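Side-chain contact in probable L,D-transpeptidase 3 (Mycobacterium tuberculosis, PDB 6D4K), which probably acts as an L,D-transpeptidase of the mycobacterial cell wall, may anchor proteins to peptidoglycan, and is acylated by the beta-lactam faropenem: residues 51-56 and 60-65. Residues are numbered along the deposited sequence; the frame is centred on the assembly and turned at random.
Sequences APITNP and HAAERA
Ile53 reaches Ala62 because its CG1 stands anti to its own carbonyl carbon (chi1 -58°) and CD1 continues in an extended chain (chi2 164°). The CD1 methyl is thereby carried out to the helix, while the CG2 branch stays further from Ala62. The contact lies in the bacterial Ig-like domain, a two-sheet beta fold. Here a loop and a short helix, 59-65, carry the chain from strand 45-49 of one sheet to strand 68-71 of the other.

The two methyls meet tip to tip, with Ile53 CD1 3.7 Å from Ala62 CB. Ala62 CB is turned toward the loop, and CD1 of Ile53 is the atom that meets it. Both residues are buried. Phe26 and Trp80 each touch both of them, so the methyl pair belongs to a larger apolar cluster. Trp80 is on strand 76-80 and also gives its NE1 hydrogen to Glu63 OE2, which ties the helix to that strand. The backbone of Ile53 is hydrogen-bonded to Asn83, in the loop after strand 76-80.

The rest of the interface is thin and exposed. No hydrogen bond joins 51-56 to 60-65, and together they bury 97 Å². Pro56 and His60 border each other at the start of the helix. Pro56 O is 4.5 Å from His60 N, too far for a bond. Just before the helix, Asn55 OD1 accepts from Ala57 N in an Asx turn. The helix itself is short but regular: Arg64 N donates to His60 O at 3.1 Å, and Ala65 N to Ala61 O at 3.0 Å.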
loop_
_atom_site.group_PDB
_atom_site.type_symbol
_atom_site.label_atom_id
_atom_site.label_comp_id
_atom_site.label_asym_id
_atom_site.label_seq_id
_atom_site.Cartn_x
_atom_site.Cartn_y
_atom_site.Cartn_z
ATOM N N ALA A 51 -15.515 -15.847 15.997
ATOM C CA ALA A 51 -16.289 -16.703 15.109
ATOM C C ALA A 51 -16.876 -15.884 13.964
ATOM O O ALA A 51 -17.120 -14.685 14.120
ATOM C CB ALA A 51 -17.433 -17.414 15.847
ATOM N N PRO A 52 -17.107 -16.508 12.817
ATOM C CA PRO A 52 -17.696 -15.779 11.686
ATOM C C PRO A 52 -19.046 -15.165 12.020
ATOM O O PRO A 52 -19.864 -15.740 12.744
ATOM C CB PRO A 52 -17.840 -16.864 10.611
ATOM C CG PRO A 52 -16.774 -17.846 10.943
ATOM C CD PRO A 52 -16.703 -17.875 12.438
ATOM N N ILE A 53 -19.276 -13.980 11.461
ATOM C CA ILE A 53 -20.580 -13.342 11.486
ATOM C C ILE A 53 -21.118 -13.468 10.072
ATOM O O ILE A 53 -20.823 -12.644 9.198
ATOM C CB ILE A 53 -20.463 -11.879 11.940
ATOM C CG1 ILE A 53 -19.827 -11.817 13.332
ATOM C CG2 ILE A 53 -21.837 -11.245 11.943
ATOM C CD1 ILE A 53 -19.315 -10.459 13.718
ATOM N N THR A 54 -21.880 -14.528 9.827
ATOM C CA THR A 54 -22.288 -14.830 8.464
ATOM C C THR A 54 -23.528 -14.070 8.031
ATOM O O THR A 54 -23.790 -13.986 6.828
ATOM C CB THR A 54 -22.496 -16.336 8.295
ATOM O OG1 THR A 54 -23.281 -16.840 9.385
ATOM C CG2 THR A 54 -21.149 -17.049 8.274
ATOM N N ASN A 55 -24.287 -13.509 8.973
ATOM C CA ASN A 55 -25.502 -12.782 8.645
ATOM C C ASN A 55 -25.124 -11.329 8.394
ATOM O O ASN A 55 -24.780 -10.614 9.355
ATOM C CB ASN A 55 -26.496 -12.884 9.793
ATOM C CG ASN A 55 -27.822 -12.219 9.486
ATOM O OD1 ASN A 55 -27.887 -11.276 8.698
ATOM N ND2 ASN A 55 -28.884 -12.693 10.122
ATOM N N PRO A 56 -25.168 -10.849 7.146
ATOM C CA PRO A 56 -24.816 -9.445 6.883
ATOM C C PRO A 56 -25.653 -8.465 7.665
ATOM O O PRO A 56 -25.188 -7.353 7.936
ATOM C CB PRO A 56 -25.069 -9.282 5.376
ATOM C CG PRO A 56 -25.153 -10.653 4.820
ATOM C CD PRO A 56 -25.575 -11.567 5.926
ATOM N N HIS A 60 -24.065 -4.640 11.285
ATOM C CA HIS A 60 -24.185 -3.299 11.842
ATOM C C HIS A 60 -24.103 -3.324 13.361
ATOM O O HIS A 60 -23.442 -2.471 13.968
ATOM C CB HIS A 60 -25.469 -2.643 11.354
ATOM C CG HIS A 60 -25.406 -2.246 9.916
ATOM N ND1 HIS A 60 -24.379 -1.475 9.412
ATOM C CD2 HIS A 60 -26.200 -2.553 8.866
ATOM C CE1 HIS A 60 -24.563 -1.300 8.116
ATOM N NE2 HIS A 60 -25.662 -1.940 7.761
ATOM N N ALA A 61 -24.745 -4.305 13.994
ATOM C CA ALA A 61 -24.602 -4.442 15.435
ATOM C C ALA A 61 -23.165 -4.797 15.810
ATOM O O ALA A 61 -22.641 -4.308 16.817
ATOM C CB ALA A 61 -25.609 -5.458 15.967
ATOM N N ALA A 62 -22.506 -5.640 15.010
ATOM C CA ALA A 62 -21.102 -5.960 15.283
ATOM C C ALA A 62 -20.228 -4.705 15.184
ATOM O O ALA A 62 -19.371 -4.476 16.040
ATOM C CB ALA A 62 -20.617 -7.080 14.358
ATOM N N GLU A 63 -20.458 -3.867 14.166
ATOM C CA GLU A 63 -19.689 -2.630 14.011
ATOM C C GLU A 63 -19.851 -1.714 15.219
ATOM O O GLU A 63 -18.887 -1.083 15.668
ATOM C CB GLU A 63 -20.137 -1.902 12.746
ATOM C CG GLU A 63 -19.623 -2.588 11.495
ATOM C CD GLU A 63 -20.300 -2.126 10.230
ATOM O OE1 GLU A 63 -21.001 -1.093 10.265
ATOM O OE2 GLU A 63 -20.144 -2.828 9.205
ATOM N N ARG A 64 -21.055 -1.650 15.775
ATOM C CA ARG A 64 -21.262 -0.832 16.965
ATOM C C ARG A 64 -20.541 -1.428 18.167
ATOM O O ARG A 64 -19.966 -0.696 18.982
ATOM C CB ARG A 64 -22.761 -0.656 17.228
ATOM C CG ARG A 64 -23.476 0.159 16.151
ATOM C CD ARG A 64 -24.851 0.636 16.575
ATOM N NE ARG A 64 -25.736 -0.469 16.937
ATOM C CZ ARG A 64 -26.518 -1.126 16.084
ATOM N NH1 ARG A 64 -26.546 -0.795 14.802
ATOM N NH2 ARG A 64 -27.282 -2.123 16.522
ATOM N N ALA A 65 -20.509 -2.764 18.256
ATOM C CA ALA A 65 -19.839 -3.405 19.377
ATOM C C ALA A 65 -18.335 -3.168 19.336
ATOM O O ALA A 65 -17.687 -3.172 20.388
ATOM C CB ALA A 65 -20.153 -4.899 19.395
#